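Local coordinates for protein glutamate--tRNA ligase (Elizabethkingia anophelis, PDB 6B1Z) that probably ligates glutamate to its cognate tRNA in an ATP-dependent reaction, as expected of a class I glutamyl-tRNA synthetase, at residues 362-372 against 384-395; 410-418 against 498-509. All blocks are in the same frame, centred on the assembly; numbering follows the deposited sequence.

Overall arrangement
Both contacts lie in the anticodon-binding region, a largely helical part of the chain, with centres 24 Å apart. Interaction 1 is the more buried: two helices close in sequence cross through an aliphatic and aromatic core, and lysine bonds close its margins. Interaction 2 is a surface contact, joining a loop to the C-terminal helix 80 residues further on; one buried arginine and the loop backbone do most of the polar work, and its apolar part includes a separate patch around F418. The two share no segment, yet they touch: I390 CD1 of 384-395 packs 3.8 Å from F411 CB of 410-418, and F371 CZ of 362-372 lies 4.1 Å from F412 CZ.

Interaction 1 of 2, residues 362-372 against 384-395; sequences MSNEAILPEFK and DEKALKIIGLMK
With CG opposite the carbonyl carbon (chi1 -62°), N364 extends its amide toward K395, whose CG instead lies between backbone N and carbonyl carbon (chi1 66°) and whose chain then runs straight to NZ. The two side chains cross at about a right angle. K395 NZ donates to N364 OD1 at 2.8 Å, from above the amide carbonyl plane, and to M362 O at 2.9 Å, within that carbonyl's plane; two bonds from one ammonium thus tie the start of helix 364-377 to the C-terminal end of 384-395. Between the polar ends lies reciprocal knobs-into-holes packing: L368 enters the hole formed by D384, A387, L388 and I391, its CD1 3.5 Å from A387 CB, while I391 fits among N364, I367, L368 and F371. Where the backbones come nearest, L388 CD2 packs on N364 O (3.5 Å) and L368 CB. I391 CG1 makes an off-centre CH-pi contact, 4.2 Å from the F371 ring centroid, whereas A387 CB meets that ring at its edge. At the other margin K372, bent at chi3, reaches the syn lone pair of D384 OD1 in a 2.8 Å salt bridge. The short helix axes approach to 9.2 Å at 110°. Helix 401-406 lies against I367 and F371 through V401 and I404, and helix 487-507 meets K389 and L393 of the second helix.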
loop_
_atom_site.group_PDB
_atom_site.type_symbol
_atom_site.label_atom_id
_atom_site.label_comp_id
_atom_site.label_asym_id
_atom_site.label_seq_id
_atom_site.Cartn_x
_atom_site.Cartn_y
_atom_site.Cartn_z
ATOM N N MET A 362 21.053 6.595 -3.044
ATOM C CA MET A 362 21.233 7.324 -1.792
ATOM C C MET A 362 22.715 7.519 -1.499
ATOM O O MET A 362 23.542 6.660 -1.791
ATOM C CB MET A 362 20.594 6.562 -0.629
ATOM C CG MET A 362 19.088 6.450 -0.725
ATOM S SD MET A 362 18.359 5.529 0.637
ATOM C CE MET A 362 18.792 6.516 2.071
ATOM N N SER A 363 23.046 8.664 -0.900
ATOM C CA SER A 363 24.406 8.861 -0.420
ATOM C C SER A 363 24.700 7.920 0.745
ATOM O O SER A 363 23.795 7.440 1.440
ATOM C CB SER A 363 24.611 10.305 0.032
ATOM O OG SER A 363 23.793 10.572 1.158
ATOM N N ASN A 364 25.991 7.678 0.966
ATOM C CA ASN A 364 26.391 6.875 2.115
ATOM C C ASN A 364 25.910 7.525 3.405
ATOM O O ASN A 364 25.425 6.838 4.313
ATOM C CB ASN A 364 27.909 6.666 2.128
ATOM C CG ASN A 364 28.403 5.904 0.906
ATOM O OD1 ASN A 364 27.636 5.178 0.267
ATOM N ND2 ASN A 364 29.687 6.049 0.585
ATOM N N GLU A 365 25.998 8.861 3.486
ATOM C CA GLU A 365 25.518 9.559 4.674
ATOM C C GLU A 365 24.019 9.380 4.888
ATOM O O GLU A 365 23.568 9.292 6.035
ATOM C CB GLU A 365 25.858 11.042 4.584
ATOM C CG GLU A 365 27.334 11.346 4.752
ATOM C CD GLU A 365 27.783 11.382 6.209
ATOM O OE1 GLU A 365 27.159 10.707 7.059
ATOM O OE2 GLU A 365 28.755 12.103 6.498
ATOM N N ALA A 366 23.225 9.357 3.808
ATOM C CA ALA A 366 21.783 9.181 3.954
ATOM C C ALA A 366 21.433 7.794 4.496
ATOM O O ALA A 366 20.429 7.645 5.204
ATOM C CB ALA A 366 21.084 9.424 2.608
ATOM N N ILE A 367 22.256 6.790 4.188
ATOM C CA ILE A 367 22.045 5.421 4.650
ATOM C C ILE A 367 22.527 5.233 6.088
ATOM O O ILE A 367 22.011 4.368 6.811
ATOM C CB ILE A 367 22.761 4.455 3.690
ATOM C CG1 ILE A 367 22.091 4.476 2.315
ATOM C CG2 ILE A 367 22.804 3.023 4.253
ATOM C CD1 ILE A 367 22.931 3.823 1.232
ATOM N N LEU A 368 23.505 6.022 6.529
ATOM C CA LEU A 368 24.162 5.782 7.818
ATOM C C LEU A 368 23.213 5.677 9.008
ATOM O O LEU A 368 23.405 4.768 9.833
ATOM C CB LEU A 368 25.218 6.871 8.079
ATOM C CG LEU A 368 26.042 6.694 9.363
ATOM C CD1 LEU A 368 26.893 5.429 9.304
ATOM C CD2 LEU A 368 26.916 7.915 9.591
ATOM N N PRO A 369 22.217 6.550 9.183
ATOM C CA PRO A 369 21.375 6.430 10.391
ATOM C C PRO A 369 20.668 5.088 10.503
ATOM O O PRO A 369 20.703 4.476 11.576
ATOM C CB PRO A 369 20.388 7.596 10.247
ATOM C CG PRO A 369 21.084 8.572 9.345
ATOM C CD PRO A 369 21.872 7.748 8.388
ATOM N N GLU A 370 20.042 4.610 9.426
ATOM C CA GLU A 370 19.393 3.306 9.504
ATOM C C GLU A 370 20.422 2.193 9.656
ATOM O O GLU A 370 20.193 1.228 10.396
ATOM C CB GLU A 370 18.510 3.073 8.278
ATOM C CG GLU A 370 17.719 1.752 8.336
ATOM C CD GLU A 370 16.706 1.697 9.493
ATOM O OE1 GLU A 370 16.272 2.766 9.986
ATOM O OE2 GLU A 370 16.353 0.573 9.916
ATOM N N PHE A 371 21.572 2.314 8.989
ATOM C CA PHE A 371 22.598 1.289 9.135
ATOM C C PHE A 371 23.076 1.195 10.580
ATOM O O PHE A 371 23.247 0.094 11.116
ATOM C CB PHE A 371 23.767 1.567 8.191
ATOM C CG PHE A 371 24.843 0.518 8.226
ATOM C CD1 PHE A 371 24.546 -0.813 7.947
ATOM C CD2 PHE A 371 26.154 0.860 8.500
ATOM C CE1 PHE A 371 25.548 -1.787 7.973
ATOM C CE2 PHE A 371 27.160 -0.101 8.518
ATOM C CZ PHE A 371 26.850 -1.436 8.251
ATOM N N LYS A 372 23.298 2.343 11.229
ATOM C CA LYS A 372 23.729 2.319 12.622
ATOM C C LYS A 372 22.666 1.715 13.527
ATOM O O LYS A 372 23.003 1.093 14.545
ATOM C CB LYS A 372 24.085 3.739 13.087
ATOM C CG LYS A 372 25.402 4.248 12.491
ATOM C CD LYS A 372 25.731 5.657 12.950
ATOM C CE LYS A 372 26.011 5.691 14.445
ATOM N NZ LYS A 372 26.680 6.970 14.851
ATOM N N ASP A 384 31.949 5.843 12.665
ATOM C CA ASP A 384 31.205 6.345 11.512
ATOM C C ASP A 384 32.058 6.296 10.248
ATOM O O ASP A 384 31.543 6.031 9.154
ATOM C CB ASP A 384 30.717 7.775 11.757
ATOM C CG ASP A 384 29.670 7.883 12.862
ATOM O OD1 ASP A 384 28.917 6.922 13.107
ATOM O OD2 ASP A 384 29.598 8.963 13.491
ATOM N N GLU A 385 33.357 6.580 10.369
ATOM C CA GLU A 385 34.269 6.460 9.235
ATOM C C GLU A 385 34.204 5.077 8.606
ATOM O O GLU A 385 34.066 4.946 7.384
ATOM C CB GLU A 385 35.697 6.776 9.687
ATOM C CG GLU A 385 36.713 6.744 8.570
ATOM C CD GLU A 385 38.110 7.053 9.065
ATOM O OE1 GLU A 385 38.337 6.960 10.293
ATOM O OE2 GLU A 385 38.972 7.407 8.236
ATOM N N LYS A 386 34.318 4.028 9.426
ATOM C CA LYS A 386 34.270 2.675 8.876
ATOM C C LYS A 386 32.878 2.337 8.365
ATOM O O LYS A 386 32.748 1.696 7.316
ATOM C CB LYS A 386 34.733 1.664 9.920
ATOM C CG LYS A 386 36.231 1.735 10.190
ATOM C CD LYS A 386 36.653 0.695 11.218
ATOM C CE LYS A 386 38.171 0.622 11.352
ATOM N NZ LYS A 386 38.823 0.217 10.071
ATOM N N ALA A 387 31.833 2.778 9.070
ATOM C CA ALA A 387 30.472 2.486 8.625
ATOM C C ALA A 387 30.206 3.056 7.240
ATOM O O ALA A 387 29.603 2.385 6.396
ATOM C CB ALA A 387 29.470 3.036 9.634
ATOM N N LEU A 388 30.624 4.301 6.990
ATOM C CA LEU A 388 30.398 4.896 5.672
ATOM C C LEU A 388 31.149 4.136 4.589
ATOM O O LEU A 388 30.631 3.953 3.482
ATOM C CB LEU A 388 30.815 6.370 5.669
ATOM C CG LEU A 388 29.930 7.327 6.454
ATOM C CD1 LEU A 388 30.566 8.710 6.429
ATOM C CD2 LEU A 388 28.539 7.423 5.888
ATOM N N LYS A 389 32.369 3.687 4.884
ATOM C CA LYS A 389 33.129 2.922 3.904
ATOM C C LYS A 389 32.470 1.574 3.630
ATOM O O LYS A 389 32.416 1.128 2.477
ATOM C CB LYS A 389 34.571 2.746 4.376
ATOM C CG LYS A 389 35.381 4.036 4.308
ATOM C CD LYS A 389 36.874 3.772 4.421
ATOM C CE LYS A 389 37.683 5.052 4.317
ATOM N NZ LYS A 389 37.745 5.782 5.610
ATOM N N ILE A 390 31.946 0.923 4.672
ATOM C CA ILE A 390 31.244 -0.347 4.480
ATOM C C ILE A 390 29.995 -0.136 3.627
ATOM O O ILE A 390 29.728 -0.899 2.688
ATOM C CB ILE A 390 30.915 -0.987 5.845
ATOM C CG1 ILE A 390 32.209 -1.496 6.510
ATOM C CG2 ILE A 390 29.866 -2.118 5.684
ATOM C CD1 ILE A 390 32.062 -1.892 7.966
ATOM N N ILE A 391 29.231 0.925 3.913
ATOM C CA ILE A 391 28.051 1.238 3.105
ATOM C C ILE A 391 28.447 1.423 1.644
ATOM O O ILE A 391 27.802 0.880 0.737
ATOM C CB ILE A 391 27.334 2.486 3.663
ATOM C CG1 ILE A 391 26.669 2.183 5.013
ATOM C CG2 ILE A 391 26.300 3.027 2.661
ATOM C CD1 ILE A 391 26.271 3.451 5.766
ATOM N N GLY A 392 29.531 2.170 1.395
ATOM C CA GLY A 392 29.968 2.383 0.022
ATOM C C GLY A 392 30.345 1.092 -0.688
ATOM O O GLY A 392 30.095 0.939 -1.886
ATOM N N LEU A 393 30.953 0.152 0.041
ATOM C CA LEU A 393 31.381 -1.120 -0.525
ATOM C C LEU A 393 30.222 -2.072 -0.759
ATOM O O LEU A 393 30.347 -2.997 -1.574
ATOM C CB LEU A 393 32.382 -1.816 0.403
ATOM C CG LEU A 393 33.786 -1.236 0.558
ATOM C CD1 LEU A 393 34.467 -1.876 1.763
ATOM C CD2 LEU A 393 34.573 -1.482 -0.715
ATOM N N MET A 394 29.101 -1.876 -0.067
ATOM C CA MET A 394 28.042 -2.877 -0.057
ATOM C C MET A 394 26.737 -2.434 -0.693
ATOM O O MET A 394 25.931 -3.301 -1.062
ATOM C CB MET A 394 27.732 -3.324 1.381
ATOM C CG MET A 394 28.896 -3.960 2.116
ATOM S SD MET A 394 29.167 -5.672 1.642
ATOM C CE MET A 394 27.654 -6.420 2.273
ATOM N N LYS A 395 26.481 -1.131 -0.816
ATOM C CA LYS A 395 25.119 -0.717 -1.144
ATOM C C LYS A 395 24.715 -1.092 -2.564
ATOM O O LYS A 395 23.518 -1.231 -2.821
ATOM C CB LYS A 395 24.932 0.791 -0.927
ATOM C CG LYS A 395 25.727 1.676 -1.854
ATOM C CD LYS A 395 25.393 3.157 -1.595
ATOM C CE LYS A 395 26.122 4.057 -2.577
ATOM N NZ LYS A 395 26.166 5.478 -2.096
HETATM O O HOH W 1 26.159 9.485 13.302
#

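Interaction 2 of 2, residues 410-418 against 498-509; sequences FFFHAPESF and ETISRINKAIET
R502 NH1 and NH2 both donate to F410 O, at 2.8 and 3.0 Å, an end-on grip on a single carbonyl oxygen that lies only 4° out of the guanidinium plane. At the edge of the same plane, R502 NE makes a nearly straight bond (175°) to the anti lone pair of E498 OE2, 2.9 Å away and one helical turn earlier. With NH1 also bonded to L478 O, the group's rotation is well fixed. A414 CA sits 3.5 Å above one guanidinium face, and P415 CD packs 3.7 Å from R502 CD. This is a helix-to-loop junction of the anticodon-binding domain: the loop following helix 401-406 is clasped against helix 487-507 by an arginine bonded to backbone oxygen, while helix 467-479 backs the site, with V479 on F410 and L476 on F418. F418 forms a second packed patch: its CZ touches A506 CB at 3.7 Å, T509 approaches the ring obliquely, and K505 CG lies farther off at the ring's edge. The loose, solvent-exposed side is that of E416 and K505, where K505, bent at chi2, carries its NZ only to within 3.5 Å of E416 O.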
loop_
_atom_site.group_PDB
_atom_site.type_symbol
_atom_site.label_atom_id
_atom_site.label_comp_id
_atom_site.label_asym_id
_atom_site.label_seq_id
_atom_site.Cartn_x
_atom_site.Cartn_y
_atom_site.Cartn_z
ATOM N N PHE A 410 31.210 -10.506 8.064
ATOM C CA PHE A 410 32.667 -10.628 8.137
ATOM C C PHE A 410 33.369 -9.306 8.406
ATOM O O PHE A 410 34.555 -9.322 8.742
ATOM C CB PHE A 410 33.203 -11.231 6.840
ATOM C CG PHE A 410 32.544 -10.671 5.611
ATOM C CD1 PHE A 410 31.523 -11.364 4.983
ATOM C CD2 PHE A 410 32.920 -9.433 5.109
ATOM C CE1 PHE A 410 30.884 -10.837 3.861
ATOM C CE2 PHE A 410 32.294 -8.896 3.988
ATOM C CZ PHE A 410 31.277 -9.601 3.366
ATOM N N PHE A 411 32.688 -8.165 8.268
ATOM C CA PHE A 411 33.319 -6.911 8.664
ATOM C C PHE A 411 33.435 -6.797 10.172
ATOM O O PHE A 411 34.278 -6.038 10.667
ATOM C CB PHE A 411 32.533 -5.704 8.134
ATOM C CG PHE A 411 32.668 -5.482 6.653
ATOM C CD1 PHE A 411 33.891 -5.135 6.090
ATOM C CD2 PHE A 411 31.561 -5.574 5.827
ATOM C CE1 PHE A 411 34.005 -4.906 4.724
ATOM C CE2 PHE A 411 31.673 -5.355 4.458
ATOM C CZ PHE A 411 32.897 -5.021 3.911
ATOM N N PHE A 412 32.609 -7.535 10.907
ATOM C CA PHE A 412 32.471 -7.376 12.345
ATOM C C PHE A 412 32.775 -8.638 13.139
ATOM O O PHE A 412 33.001 -8.538 14.351
ATOM C CB PHE A 412 31.045 -6.906 12.674
ATOM C CG PHE A 412 30.538 -5.833 11.752
ATOM C CD1 PHE A 412 30.932 -4.511 11.922
ATOM C CD2 PHE A 412 29.684 -6.145 10.706
ATOM C CE1 PHE A 412 30.472 -3.524 11.072
ATOM C CE2 PHE A 412 29.222 -5.161 9.851
ATOM C CZ PHE A 412 29.617 -3.852 10.036
ATOM N N HIS A 413 32.797 -9.807 12.499
ATOM C CA HIS A 413 32.973 -11.087 13.183
ATOM C C HIS A 413 33.938 -11.957 12.394
ATOM O O HIS A 413 33.811 -12.072 11.171
ATOM C CB HIS A 413 31.636 -11.824 13.337
ATOM C CG HIS A 413 30.528 -10.974 13.876
ATOM N ND1 HIS A 413 30.476 -10.562 15.191
ATOM C CD2 HIS A 413 29.421 -10.468 13.279
ATOM C CE1 HIS A 413 29.388 -9.838 15.381
ATOM N NE2 HIS A 413 28.731 -9.763 14.235
ATOM N N ALA A 414 34.889 -12.591 13.095
ATOM C CA ALA A 414 35.802 -13.506 12.430
ATOM C C ALA A 414 35.102 -14.825 12.106
ATOM O O ALA A 414 34.182 -15.240 12.815
ATOM C CB ALA A 414 37.020 -13.776 13.309
ATOM N N PRO A 415 35.518 -15.506 11.038
ATOM C CA PRO A 415 34.950 -16.827 10.752
ATOM C C PRO A 415 35.376 -17.840 11.805
ATOM O O PRO A 415 36.525 -17.854 12.254
ATOM C CB PRO A 415 35.525 -17.181 9.373
ATOM C CG PRO A 415 36.160 -15.915 8.855
ATOM C CD PRO A 415 36.549 -15.125 10.058
ATOM N N GLU A 416 34.430 -18.692 12.197
ATOM C CA GLU A 416 34.715 -19.760 13.147
ATOM C C GLU A 416 35.027 -21.080 12.450
ATOM O O GLU A 416 35.870 -21.848 12.928
ATOM C CB GLU A 416 33.536 -19.928 14.108
ATOM C CG GLU A 416 33.321 -18.720 15.004
ATOM C CD GLU A 416 31.992 -18.750 15.729
ATOM O OE1 GLU A 416 31.250 -19.743 15.578
ATOM O OE2 GLU A 416 31.689 -17.775 16.449
ATOM N N SER A 417 34.371 -21.351 11.327
ATOM C CA SER A 417 34.636 -22.513 10.487
ATOM C C SER A 417 34.997 -22.051 9.077
ATOM O O SER A 417 35.117 -20.856 8.800
ATOM C CB SER A 417 33.428 -23.452 10.458
ATOM O OG SER A 417 32.264 -22.767 10.030
ATOM N N PHE A 418 35.171 -23.019 8.181
ATOM C CA PHE A 418 35.463 -22.729 6.785
ATOM C C PHE A 418 34.704 -23.707 5.904
ATOM O O PHE A 418 34.760 -24.919 6.129
ATOM C CB PHE A 418 36.967 -22.814 6.496
ATOM C CG PHE A 418 37.804 -21.889 7.334
ATOM C CD1 PHE A 418 37.948 -20.555 6.987
ATOM C CD2 PHE A 418 38.459 -22.356 8.463
ATOM C CE1 PHE A 418 38.726 -19.701 7.753
ATOM C CE2 PHE A 418 39.239 -21.510 9.232
ATOM C CZ PHE A 418 39.372 -20.179 8.877
ATOM N N GLU A 498 43.478 -7.679 12.914
ATOM C CA GLU A 498 42.440 -8.684 12.701
ATOM C C GLU A 498 42.689 -9.485 11.425
ATOM O O GLU A 498 42.432 -10.694 11.388
ATOM C CB GLU A 498 41.066 -8.015 12.660
ATOM C CG GLU A 498 39.894 -8.976 12.451
ATOM C CD GLU A 498 39.715 -9.942 13.612
ATOM O OE1 GLU A 498 40.130 -9.606 14.742
ATOM O OE2 GLU A 498 39.167 -11.046 13.393
ATOM N N THR A 499 43.184 -8.830 10.370
ATOM C CA THR A 499 43.538 -9.547 9.147
ATOM C C THR A 499 44.545 -10.653 9.431
ATOM O O THR A 499 44.346 -11.809 9.036
ATOM C CB THR A 499 44.101 -8.577 8.106
ATOM O OG1 THR A 499 43.068 -7.687 7.671
ATOM C CG2 THR A 499 44.651 -9.332 6.899
ATOM N N ILE A 500 45.637 -10.314 10.122
ATOM C CA ILE A 500 46.664 -11.303 10.433
ATOM C C ILE A 500 46.110 -12.377 11.361
ATOM O O ILE A 500 46.395 -13.566 11.190
ATOM C CB ILE A 500 47.902 -10.608 11.027
ATOM C CG1 ILE A 500 48.448 -9.574 10.037
ATOM C CG2 ILE A 500 48.977 -11.628 11.379
ATOM C CD1 ILE A 500 49.551 -8.701 10.604
ATOM N N SER A 501 45.288 -11.981 12.337
ATOM C CA SER A 501 44.661 -12.953 13.228
ATOM C C SER A 501 43.850 -13.985 12.447
ATOM O O SER A 501 43.974 -15.194 12.680
ATOM C CB SER A 501 43.776 -12.233 14.247
ATOM O OG SER A 501 43.116 -13.162 15.088
ATOM N N ARG A 502 43.011 -13.527 11.512
ATOM C CA ARG A 502 42.204 -14.465 10.736
ATOM C C ARG A 502 43.072 -15.345 9.847
ATOM O O ARG A 502 42.763 -16.524 9.643
ATOM C CB ARG A 502 41.175 -13.712 9.896
ATOM C CG ARG A 502 40.132 -13.004 10.726
ATOM C CD ARG A 502 39.061 -12.381 9.851
ATOM N NE ARG A 502 38.239 -11.470 10.636
ATOM C CZ ARG A 502 37.147 -10.865 10.183
ATOM N NH1 ARG A 502 36.734 -11.079 8.941
ATOM N NH2 ARG A 502 36.470 -10.045 10.982
ATOM N N ILE A 503 44.152 -14.786 9.295
ATOM C CA ILE A 503 45.045 -15.578 8.452
ATOM C C ILE A 503 45.692 -16.686 9.275
ATOM O O ILE A 503 45.705 -17.855 8.874
ATOM C CB ILE A 503 46.106 -14.678 7.793
ATOM C CG1 ILE A 503 45.477 -13.763 6.743
ATOM C CG2 ILE A 503 47.220 -15.521 7.174
ATOM C CD1 ILE A 503 46.426 -12.685 6.258
ATOM N N ASN A 504 46.225 -16.330 10.447
ATOM C CA ASN A 504 46.863 -17.325 11.307
ATOM C C ASN A 504 45.857 -18.366 11.783
ATOM O O ASN A 504 46.192 -19.548 11.915
ATOM C CB ASN A 504 47.533 -16.641 12.500
ATOM C CG ASN A 504 48.768 -15.852 12.103
ATOM O OD1 ASN A 504 49.520 -16.257 11.215
ATOM N ND2 ASN A 504 48.982 -14.718 12.758
ATOM N N LYS A 505 44.618 -17.942 12.041
ATOM C CA LYS A 505 43.573 -18.888 12.411
ATOM C C LYS A 505 43.298 -19.867 11.275
ATOM O O LYS A 505 43.114 -21.068 11.508
ATOM C CB LYS A 505 42.306 -18.125 12.806
ATOM C CG LYS A 505 40.998 -18.867 12.580
ATOM C CD LYS A 505 40.705 -19.875 13.678
ATOM C CE LYS A 505 39.312 -20.464 13.505
ATOM N NZ LYS A 505 38.975 -21.442 14.572
ATOM N N ALA A 506 43.289 -19.374 10.033
ATOM C CA ALA A 506 43.069 -20.257 8.891
ATOM C C ALA A 506 44.272 -21.162 8.653
ATOM O O ALA A 506 44.110 -22.324 8.263
ATOM C CB ALA A 506 42.756 -19.434 7.642
ATOM N N ILE A 507 45.486 -20.645 8.869
ATOM C CA ILE A 507 46.685 -21.473 8.747
ATOM C C ILE A 507 46.645 -22.607 9.763
ATOM O O ILE A 507 46.912 -23.770 9.436
ATOM C CB ILE A 507 47.955 -20.617 8.913
ATOM C CG1 ILE A 507 48.178 -19.728 7.689
ATOM C CG2 ILE A 507 49.172 -21.504 9.156
ATOM C CD1 ILE A 507 49.376 -18.801 7.824
ATOM N N GLU A 508 46.303 -22.284 11.012
ATOM C CA GLU A 508 46.179 -23.301 12.049
ATOM C C GLU A 508 45.029 -24.263 11.789
ATOM O O GLU A 508 44.940 -25.292 12.466
ATOM C CB GLU A 508 46.000 -22.634 13.416
ATOM N N THR A 509 44.158 -23.956 10.835
ATOM C CA THR A 509 43.055 -24.836 10.475
ATOM C C THR A 509 43.257 -25.385 9.066
ATOM O O THR A 509 43.144 -26.588 8.833
ATOM C CB THR A 509 41.701 -24.105 10.546
ATOM O OG1 THR A 509 41.582 -23.430 11.805
ATOM C CG2 THR A 509 40.552 -25.089 10.391
#